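Local coordinates for protein beta-1,4-mannanase (Aplysia kurodai, PDB 3VUP) that probably hydrolyses internal beta-1,4-mannosidic bonds of mannan in the digestive fluid of the sea hare, at residues 262-267 and 293-298; 226-231 and 269-274. One frame throughout, in Å; residues are numbered along the deposited sequence. Where two conformers were deposited one is given.

Contact 1. Residues 262-267 and 293-298; sequences HSYSWQ and EFWEQD. With SO4 (sulfate ion), chain F.
A stack of H262 on E293 and a hydrogen bond from Y264 to E293 hold this buried contact between two neighbouring loops of the TIM barrel, where parallel strands 259-262 and 289-293 run out at their C-terminal ends. This end carries the active site in such enzymes, and the position of E293 at the end of the seventh strand is consistent with the nucleophile of a retaining clan GH-A glycosidase, with E162 after the fourth strand as the probable acid/base. E293 lays its chain over one face of the imidazole, CG 3.5 Å from the centroid of the H262 ring, a CH-pi contact that flat histidine suits well; the carboxylate is stacked at 18° to the ring. H262 ND1 hydrogen-bonds E162 OE2. Y264 OH donates to E293 OE1 at 2.6 Å on the anti side, tilted out of the carboxylate plane, while E293 OE2 is held by R60 and a Tris molecule, probably from the crystallisation liquor. Y264 and the five-membered ring of W295 form an offset edge-to-face stack, planes at 80°. S265 suits its place because its small hydroxyl bonds G300 N and, through water 2, reaches D298 OD1. D298 OD2, shared with Q297 NE2, accepts from W295 NE1 (2.9 Å), helping hold the indole against Y264.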
ATOM      1  N   HIS A 262       5.653  -6.853  -1.970  1.00  4.18           N
ATOM      2  CA  HIS A 262       6.493  -6.380  -3.061  1.00  4.23           C
ATOM      3  C   HIS A 262       7.520  -7.458  -3.364  1.00  4.46           C
ATOM      4  O   HIS A 262       7.943  -8.181  -2.462  1.00  5.07           O
ATOM      5  CB  HIS A 262       7.174  -5.071  -2.683  1.00  4.63           C
ATOM      6  CG  HIS A 262       6.203  -3.999  -2.328  1.00  4.37           C
ATOM      7  ND1 HIS A 262       6.586  -2.804  -1.752  1.00  5.06           N
ATOM      8  CD2 HIS A 262       4.858  -3.939  -2.460  1.00  4.94           C
ATOM      9  CE1 HIS A 262       5.518  -2.058  -1.548  1.00  5.25           C
ATOM     10  NE2 HIS A 262       4.454  -2.727  -1.958  1.00  5.00           N
ATOM     11  N   SER A 263       7.913  -7.575  -4.626  1.00  4.43           N
ATOM     12  CA  SER A 263       8.888  -8.592  -4.976  1.00  4.83           C
ATOM     13  C   SER A 263       9.796  -8.162  -6.106  1.00  4.80           C
ATOM     14  O   SER A 263       9.349  -7.896  -7.220  1.00  5.63           O
ATOM     15  CB  SER A 263       8.199  -9.912  -5.325  1.00  5.53           C
ATOM     16  OG  SER A 263       9.147 -10.948  -5.557  1.00  6.08           O
ATOM     17  N   TYR A 264      11.088  -8.144  -5.801  1.00  5.36           N
ATOM     18  CA  TYR A 264      12.130  -7.780  -6.743  1.00  5.29           C
ATOM     19  C   TYR A 264      13.260  -8.792  -6.645  1.00  5.40           C
ATOM     20  O   TYR A 264      13.647  -9.207  -5.553  1.00  6.22           O
ATOM     21  CB  TYR A 264      12.677  -6.400  -6.396  1.00  5.79           C
ATOM     22  CG  TYR A 264      11.694  -5.260  -6.513  1.00  5.63           C
ATOM     23  CD1 TYR A 264      11.461  -4.644  -7.738  1.00  6.22           C
ATOM     24  CD2 TYR A 264      11.010  -4.784  -5.401  1.00  6.02           C
ATOM     25  CE1 TYR A 264      10.594  -3.585  -7.856  1.00  6.71           C
ATOM     26  CE2 TYR A 264      10.127  -3.723  -5.513  1.00  5.80           C
ATOM     27  CZ  TYR A 264       9.931  -3.118  -6.745  1.00  5.44           C
ATOM     28  OH  TYR A 264       9.089  -2.041  -6.894  1.00  5.98           O
ATOM     29  N   SER A 265      13.806  -9.174  -7.788  1.00  5.02           N
ATOM     30  CA  SER A 265      15.031  -9.961  -7.794  1.00  5.86           C
ATOM     31  C   SER A 265      16.214  -9.085  -7.382  1.00  6.31           C
ATOM     32  O   SER A 265      16.144  -7.855  -7.476  1.00  6.80           O
ATOM     33  CB  SER A 265      15.273 -10.615  -9.164  1.00  5.90           C
ATOM     34  OG  SER A 265      15.412  -9.666 -10.213  1.00  5.85           O
ATOM     35  N   TRP A 266      17.279  -9.727  -6.904  1.00  7.11           N
ATOM     36  CA  TRP A 266      18.506  -9.039  -6.540  1.00  8.72           C
ATOM     37  C   TRP A 266      19.631  -9.625  -7.369  1.00  7.65           C
ATOM     38  O   TRP A 266      19.831 -10.845  -7.370  1.00  7.67           O
ATOM     39  CB  TRP A 266      18.807  -9.216  -5.051  1.00 10.73           C
ATOM     40  CG  TRP A 266      20.192  -8.788  -4.670  1.00 13.43           C
ATOM     41  CD1 TRP A 266      21.209  -9.590  -4.246  1.00 14.13           C
ATOM     42  CD2 TRP A 266      20.719  -7.454  -4.698  1.00 14.67           C
ATOM     43  NE1 TRP A 266      22.330  -8.837  -3.989  1.00 14.98           N
ATOM     44  CE2 TRP A 266      22.055  -7.521  -4.257  1.00 15.51           C
ATOM     45  CE3 TRP A 266      20.186  -6.206  -5.044  1.00 15.27           C
ATOM     46  CZ2 TRP A 266      22.872  -6.393  -4.164  1.00 16.47           C
ATOM     47  CZ3 TRP A 266      20.997  -5.083  -4.943  1.00 16.63           C
ATOM     48  CH2 TRP A 266      22.324  -5.186  -4.509  1.00 16.75           C
ATOM     49  N   GLN A 267      20.340  -8.765  -8.097  1.00  8.11           N
ATOM     50  CA  GLN A 267      21.427  -9.204  -8.965  1.00  8.70           C
ATOM     51  C   GLN A 267      20.950 -10.316  -9.898  1.00  8.09           C
ATOM     52  O   GLN A 267      21.664 -11.278 -10.178  1.00  7.85           O
ATOM     53  CB  GLN A 267      22.652  -9.620  -8.146  1.00  9.07           C
ATOM     54  CG  GLN A 267      23.186  -8.478  -7.298  1.00  9.63           C
ATOM     55  CD  GLN A 267      24.496  -8.814  -6.614  1.00 11.68           C
ATOM     56  OE1 GLN A 267      24.847  -9.981  -6.456  1.00 12.82           O
ATOM     57  NE2 GLN A 267      25.229  -7.787  -6.205  1.00 11.74           N
ATOM     58  N   GLU A 293       4.089  -4.504  -5.988  1.00  3.92           N
ATOM     59  CA  GLU A 293       5.180  -3.868  -6.740  1.00  4.08           C
ATOM     60  C   GLU A 293       6.029  -4.945  -7.375  1.00  4.39           C
ATOM     61  O   GLU A 293       6.319  -5.955  -6.733  1.00  4.63           O
ATOM     62  CB  GLU A 293       6.121  -3.056  -5.851  1.00  4.98           C
ATOM     63  CG  GLU A 293       5.588  -1.772  -5.265  1.00  4.97           C
ATOM     64  CD  GLU A 293       6.653  -0.996  -4.509  1.00  4.74           C
ATOM     65  OE1 GLU A 293       7.864  -1.281  -4.698  1.00  5.40           O
ATOM     66  OE2 GLU A 293       6.270  -0.090  -3.735  1.00  4.78           O
ATOM     67  N   PHE A 294       6.461  -4.684  -8.609  1.00  4.29           N
ATOM     68  CA  PHE A 294       7.438  -5.485  -9.327  1.00  4.83           C
ATOM     69  C   PHE A 294       7.739  -4.764 -10.632  1.00  4.40           C
ATOM     70  O   PHE A 294       6.945  -3.924 -11.071  1.00  4.72           O
ATOM     71  CB  PHE A 294       6.915  -6.901  -9.623  1.00  4.78           C
ATOM     72  CG  PHE A 294       5.658  -6.943 -10.465  1.00  4.77           C
ATOM     73  CD1 PHE A 294       5.717  -7.064 -11.848  1.00  5.14           C
ATOM     74  CD2 PHE A 294       4.411  -6.893  -9.860  1.00  4.97           C
ATOM     75  CE1 PHE A 294       4.562  -7.122 -12.606  1.00  5.76           C
ATOM     76  CE2 PHE A 294       3.249  -6.954 -10.612  1.00  5.50           C
ATOM     77  CZ  PHE A 294       3.325  -7.070 -11.992  1.00  5.85           C
ATOM     78  N   TRP A 295       8.872  -5.086 -11.250  1.00  4.65           N
ATOM     79  CA  TRP A 295       9.159  -4.589 -12.590  1.00  5.33           C
ATOM     80  C   TRP A 295      10.175  -5.471 -13.292  1.00  4.82           C
ATOM     81  O   TRP A 295      10.876  -6.259 -12.658  1.00  5.40           O
ATOM     82  CB  TRP A 295       9.575  -3.112 -12.624  1.00  5.69           C
ATOM     83  CG  TRP A 295      10.807  -2.715 -11.858  1.00  5.74           C
ATOM     84  CD1 TRP A 295      11.646  -3.502 -11.117  1.00  6.12           C
ATOM     85  CD2 TRP A 295      11.324  -1.390 -11.784  1.00  6.19           C
ATOM     86  NE1 TRP A 295      12.647  -2.727 -10.566  1.00  6.25           N
ATOM     87  CE2 TRP A 295      12.458  -1.426 -10.954  1.00  6.28           C
ATOM     88  CE3 TRP A 295      10.911  -0.169 -12.313  1.00  7.18           C
ATOM     89  CZ2 TRP A 295      13.208  -0.282 -10.674  1.00  7.58           C
ATOM     90  CZ3 TRP A 295      11.648   0.961 -12.034  1.00  8.04           C
ATOM     91  CH2 TRP A 295      12.780   0.901 -11.213  1.00  8.37           C
ATOM     92  N   GLU A 296      10.255  -5.333 -14.609  1.00  5.57           N
ATOM     93  CA  GLU A 296      11.047  -6.252 -15.408  1.00  5.83           C
ATOM     94  C   GLU A 296      12.546  -6.160 -15.127  1.00  5.39           C
ATOM     95  O   GLU A 296      13.243  -7.176 -15.142  1.00  5.71           O
ATOM     96  CB  GLU A 296      10.757  -6.033 -16.897  1.00  6.36           C
ATOM     97  CG  GLU A 296      11.463  -7.017 -17.817  1.00  7.18           C
ATOM     98  CD  GLU A 296      11.049  -6.907 -19.283  1.00  9.25           C
ATOM     99  OE1 GLU A 296      11.918  -7.105 -20.151  1.00 12.86           O
ATOM    100  OE2 GLU A 296       9.863  -6.687 -19.590  1.00  8.41           O
ATOM    101  N   GLN A 297      13.049  -4.961 -14.854  1.00  5.77           N
ATOM    102  CA  GLN A 297      14.488  -4.828 -14.654  1.00  5.86           C
ATOM    103  C   GLN A 297      14.989  -5.611 -13.435  1.00  6.34           C
ATOM    104  O   GLN A 297      16.168  -5.946 -13.362  1.00  7.92           O
ATOM    105  CB  GLN A 297      14.933  -3.369 -14.574  1.00  6.27           C
ATOM    106  CG  GLN A 297      14.498  -2.632 -13.341  1.00  6.40           C
ATOM    107  CD  GLN A 297      15.374  -1.429 -13.106  1.00  6.82           C
ATOM    108  OE1 GLN A 297      15.369  -0.487 -13.903  1.00  7.18           O
ATOM    109  NE2 GLN A 297      16.158  -1.462 -12.029  1.00  7.85           N
ATOM    110  N   ASP A 298      14.096  -5.906 -12.493  1.00  5.36           N
ATOM    111  CA  ASP A 298      14.412  -6.792 -11.374  1.00  5.59           C
ATOM    112  C   ASP A 298      13.374  -7.909 -11.335  1.00  5.21           C
ATOM    113  O   ASP A 298      12.723  -8.159 -10.311  1.00  5.05           O
ATOM    114  CB  ASP A 298      14.472  -6.034 -10.053  1.00  6.45           C
ATOM    115  CG  ASP A 298      15.582  -4.998 -10.034  1.00  7.25           C
ATOM    116  OD1 ASP A 298      16.774  -5.394 -10.013  1.00  8.49           O
ATOM    117  OD2 ASP A 298      15.268  -3.786 -10.048  1.00  8.00           O
TER
HETATM  118  S   SO4 F 404      10.250  -2.334 -16.435  1.00 11.07           S
HETATM  119  O1  SO4 F 404      10.074  -1.172 -15.601  1.00 12.69           O
HETATM  120  O2  SO4 F 404       8.926  -2.820 -16.432  1.00  6.20           O
HETATM  121  O3  SO4 F 404      10.394  -1.970 -17.829  1.00 13.40           O
HETATM  122  O4  SO4 F 404      11.461  -3.017 -16.005  1.00 12.43           O
HETATM  123  O   HOH W   1      10.170  -7.145  -9.779  1.00  5.65           O
HETATM  124  O   HOH W   2      17.618  -8.167 -10.315  1.00  7.91           O
HETATM  125  O   HOH W   3      19.297  -6.027  -8.486  1.00 15.71           O

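Contact 2. Residues 226-231 and 269-274; sequences NPKSNT and KWDEVA
With chi1 at -175°, N226 carries its CG opposite the backbone N and extends its amide toward D271, whose carboxylate, at chi1 76°, sits between its own N and carbonyl carbon and faces back toward it. N226 ND2 donates to D271 OD1 at 2.8 Å, nearly in the amide plane and onto the syn lone pair. Asparagine suits the site because its two ends do different work: OD1 accepts from K228 N at 3.0 Å, closing an Asx turn that starts the short 3-10 segment 227-229, and ND2 reaches across. D271 does likewise, OD2 accepting from V273 N (2.9 Å) in a second Asx turn at the head of a type I turn. Water 4 donates to both N226 OD1 and D271 OD2. K228, extended beyond CG, runs over V273, with CE 3.8 Å from V273 CG2, and brings NZ to 3.5 Å from D271 OD1 in a long salt bridge. Beside the polar groups P227 CG packs on V273 CG1 at 4.1 Å, a place that suits two apolar side chains, and P227 also rests on P275 and F261. Were D271 an alanine, N226 ND2 and K228 NZ would probably lose their anion and the turn its side-chain bond. One carboxylate thus both shapes its own turn and joins two loops of the barrel, its charge probably balanced by a lysine that two waters also hydrate.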
ATOM      1  N   ASN A 226       9.009  -7.232   1.135  1.00  4.61           N
ATOM      2  CA  ASN A 226       9.353  -8.609   0.833  1.00  4.50           C
ATOM      3  C   ASN A 226       8.475  -9.421   1.787  1.00  4.60           C
ATOM      4  O   ASN A 226       8.335  -9.044   2.951  1.00  4.87           O
ATOM      5  CB  ASN A 226      10.848  -8.808   1.145  1.00  4.92           C
ATOM      6  CG  ASN A 226      11.375 -10.178   0.753  1.00  5.16           C
ATOM      7  OD1 ASN A 226      10.798 -11.206   1.114  1.00  4.59           O
ATOM      8  ND2 ASN A 226      12.492 -10.196   0.018  1.00  5.94           N
ATOM      9  N   PRO A 227       7.876 -10.529   1.317  1.00  4.75           N
ATOM     10  CA  PRO A 227       7.024 -11.295   2.231  1.00  4.79           C
ATOM     11  C   PRO A 227       7.754 -11.917   3.429  1.00  4.67           C
ATOM     12  O   PRO A 227       7.080 -12.453   4.301  1.00  4.49           O
ATOM     13  CB  PRO A 227       6.444 -12.395   1.331  1.00  5.85           C
ATOM     14  CG  PRO A 227       7.412 -12.505   0.207  1.00  5.82           C
ATOM     15  CD  PRO A 227       7.890 -11.106  -0.037  1.00  5.24           C
ATOM     16  N   LYS A 228       9.082 -11.828   3.488  1.00  4.58           N
ATOM     17  CA  LYS A 228       9.817 -12.280   4.665  1.00  4.92           C
ATOM     18  C   LYS A 228       9.309 -11.708   5.988  1.00  4.57           C
ATOM     19  O   LYS A 228       9.494 -12.349   7.015  1.00  5.04           O
ATOM     20  CB  LYS A 228      11.314 -12.014   4.508  1.00  5.24           C
ATOM     21  CG  LYS A 228      11.995 -12.974   3.551  1.00  5.25           C
ATOM     22  CD  LYS A 228      13.439 -12.605   3.289  1.00  6.74           C
ATOM     23  CE  LYS A 228      14.066 -13.576   2.294  1.00  7.30           C
ATOM     24  NZ  LYS A 228      15.517 -13.298   2.087  1.00  7.77           N
ATOM     25  N   SER A 229       8.703 -10.517   5.989  1.00  4.29           N
ATOM     26  CA  SER A 229       8.144  -9.960   7.223  1.00  4.41           C
ATOM     27  C   SER A 229       6.675 -10.316   7.464  1.00  4.40           C
ATOM     28  O   SER A 229       6.110  -9.883   8.462  1.00  4.83           O
ATOM     29  CB  SER A 229       8.267  -8.445   7.207  1.00  4.69           C
ATOM     30  OG  SER A 229       7.567  -7.972   6.077  1.00  4.70           O
ATOM     31  N   ASN A 230       6.087 -11.118   6.579  1.00  4.27           N
ATOM     32  CA  ASN A 230       4.633 -11.225   6.459  1.00  4.56           C
ATOM     33  C   ASN A 230       4.178 -12.687   6.297  1.00  5.19           C
ATOM     34  O   ASN A 230       3.072 -12.932   5.840  1.00  6.80           O
ATOM     35  CB  ASN A 230       4.228 -10.382   5.226  1.00  4.93           C
ATOM     36  CG  ASN A 230       2.768  -9.878   5.201  1.00  5.15           C
ATOM     37  OD1 ASN A 230       2.439  -9.115   4.300  1.00  6.79           O
ATOM     38  ND2 ASN A 230       1.934 -10.258   6.158  1.00  7.37           N
ATOM     39  N   THR A 231       5.017 -13.649   6.678  1.00  4.99           N
ATOM     40  CA  THR A 231       4.631 -15.052   6.634  1.00  5.30           C
ATOM     41  C   THR A 231       5.296 -15.790   7.780  1.00  4.91           C
ATOM     42  O   THR A 231       6.426 -15.464   8.158  1.00  5.19           O
ATOM     43  CB  THR A 231       4.994 -15.715   5.278  1.00  5.19           C
ATOM     44  OG1 THR A 231       4.588 -17.083   5.280  1.00  5.38           O
ATOM     45  CG2 THR A 231       6.485 -15.653   4.988  1.00  5.44           C
ATOM     46  N   LYS A 269      18.532 -12.486  -9.447  1.00  7.22           N
ATOM     47  CA  LYS A 269      18.068 -13.726  -8.828  1.00  8.02           C
ATOM     48  C   LYS A 269      16.934 -13.508  -7.841  1.00  6.10           C
ATOM     49  O   LYS A 269      17.002 -12.628  -6.982  1.00  6.73           O
ATOM     50  CB  LYS A 269      19.223 -14.416  -8.106  1.00 11.38           C
ATOM     51  CG  LYS A 269      20.358 -14.819  -9.023  1.00 15.99           C
ATOM     52  CD  LYS A 269      21.488 -15.462  -8.236  1.00 19.61           C
ATOM     53  CE  LYS A 269      22.595 -15.964  -9.151  1.00 22.25           C
ATOM     54  NZ  LYS A 269      23.670 -16.676  -8.400  1.00 23.96           N
ATOM     55  N   TRP A 270      15.899 -14.334  -7.956  1.00  6.53           N
ATOM     56  CA  TRP A 270      14.822 -14.347  -6.970  1.00  6.45           C
ATOM     57  C   TRP A 270      15.324 -14.953  -5.666  1.00  6.83           C
ATOM     58  O   TRP A 270      16.040 -15.954  -5.686  1.00  7.71           O
ATOM     59  CB  TRP A 270      13.643 -15.172  -7.477  1.00  6.75           C
ATOM     60  CG  TRP A 270      12.953 -14.597  -8.663  1.00  6.42           C
ATOM     61  CD1 TRP A 270      12.866 -15.146  -9.909  1.00  6.54           C
ATOM     62  CD2 TRP A 270      12.231 -13.363  -8.715  1.00  5.92           C
ATOM     63  NE1 TRP A 270      12.132 -14.329 -10.735  1.00  6.66           N
ATOM     64  CE2 TRP A 270      11.736 -13.225 -10.027  1.00  5.97           C
ATOM     65  CE3 TRP A 270      11.953 -12.362  -7.778  1.00  6.11           C
ATOM     66  CZ2 TRP A 270      10.977 -12.130 -10.427  1.00  6.05           C
ATOM     67  CZ3 TRP A 270      11.208 -11.269  -8.178  1.00  6.02           C
ATOM     68  CH2 TRP A 270      10.724 -11.163  -9.494  1.00  6.15           C
ATOM     69  N   ASP A 271      14.946 -14.366  -4.532  1.00  6.26           N
ATOM     70  CA  ASP A 271      15.328 -14.956  -3.250  1.00  6.34           C
ATOM     71  C   ASP A 271      14.477 -16.184  -2.910  1.00  6.65           C
ATOM     72  O   ASP A 271      13.593 -16.557  -3.673  1.00  6.68           O
ATOM     73  CB  ASP A 271      15.419 -13.905  -2.119  1.00  6.51           C
ATOM     74  CG  ASP A 271      14.073 -13.436  -1.581  1.00  6.24           C
ATOM     75  OD1 ASP A 271      14.071 -12.326  -0.989  1.00  7.35           O
ATOM     76  OD2 ASP A 271      13.052 -14.149  -1.690  1.00  6.38           O
ATOM     77  N   GLU A 272      14.759 -16.818  -1.778  1.00  7.54           N
ATOM     78  CA  GLU A 272      14.144 -18.104  -1.464  1.00  9.07           C
ATOM     79  C   GLU A 272      12.667 -18.020  -1.098  1.00  7.77           C
ATOM     80  O   GLU A 272      11.989 -19.041  -0.995  1.00  9.35           O
ATOM     81  CB  GLU A 272      14.912 -18.805  -0.346  1.00 12.83           C
ATOM     82  CG  GLU A 272      16.395 -18.983  -0.616  0.50 15.20           C
ATOM     83  CD  GLU A 272      17.105 -19.685   0.526  0.50 17.63           C
ATOM     84  OE1 GLU A 272      16.433 -20.019   1.524  0.50 18.64           O
ATOM     85  OE2 GLU A 272      18.330 -19.903   0.428  0.50 18.52           O
ATOM     86  N   VAL A 273      12.170 -16.803  -0.902  1.00  6.63           N
ATOM     87  CA  VAL A 273      10.807 -16.599  -0.435  1.00  6.50           C
ATOM     88  C   VAL A 273       9.989 -15.860  -1.512  1.00  6.31           C
ATOM     89  O   VAL A 273       8.830 -15.514  -1.301  1.00  6.07           O
ATOM     90  CB  VAL A 273      10.839 -15.840   0.922  1.00  5.93           C
ATOM     91  CG1 VAL A 273       9.471 -15.773   1.585  1.00  6.68           C
ATOM     92  CG2 VAL A 273      11.808 -16.539   1.861  1.00  7.04           C
ATOM     93  N   ALA A 274      10.581 -15.664  -2.687  1.00  5.84           N
ATOM     94  CA  ALA A 274       9.997 -14.758  -3.677  1.00  5.58           C
ATOM     95  C   ALA A 274       8.616 -15.180  -4.167  1.00  5.26           C
ATOM     96  O   ALA A 274       8.414 -16.322  -4.565  1.00  5.50           O
ATOM     97  CB  ALA A 274      10.930 -14.598  -4.863  1.00  6.53           C
TER
HETATM   98  O   HOH W   4      10.790 -12.762  -1.211  1.00  5.75           O
HETATM   99  O   HOH W   5      16.088 -15.769   0.670  0.61  7.85           O
HETATM  100  O   HOH W   6      15.941 -10.660   1.341  1.00 15.01           O

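Contacts 1 and 2 lie about 11 Å apart, centre to centre, on the same side of the chain's centre, among the loops that follow barrel strands 220-224, 259-262 and 289-293. Their segments alternate along the chain, in the order 226-231, 262-267, 269-274, 293-298, so the loop after strand 259-262 serves both: its first part meets the next strand's loop in contact 1, its later part meets the preceding strand's loop in contact 2. W270 joins them directly, its CZ3 3.3 Å from S263 OG. Three successive loops are thereby tied together, contact 1 at the probable catalytic glutamate, contact 2 in the loops beyond.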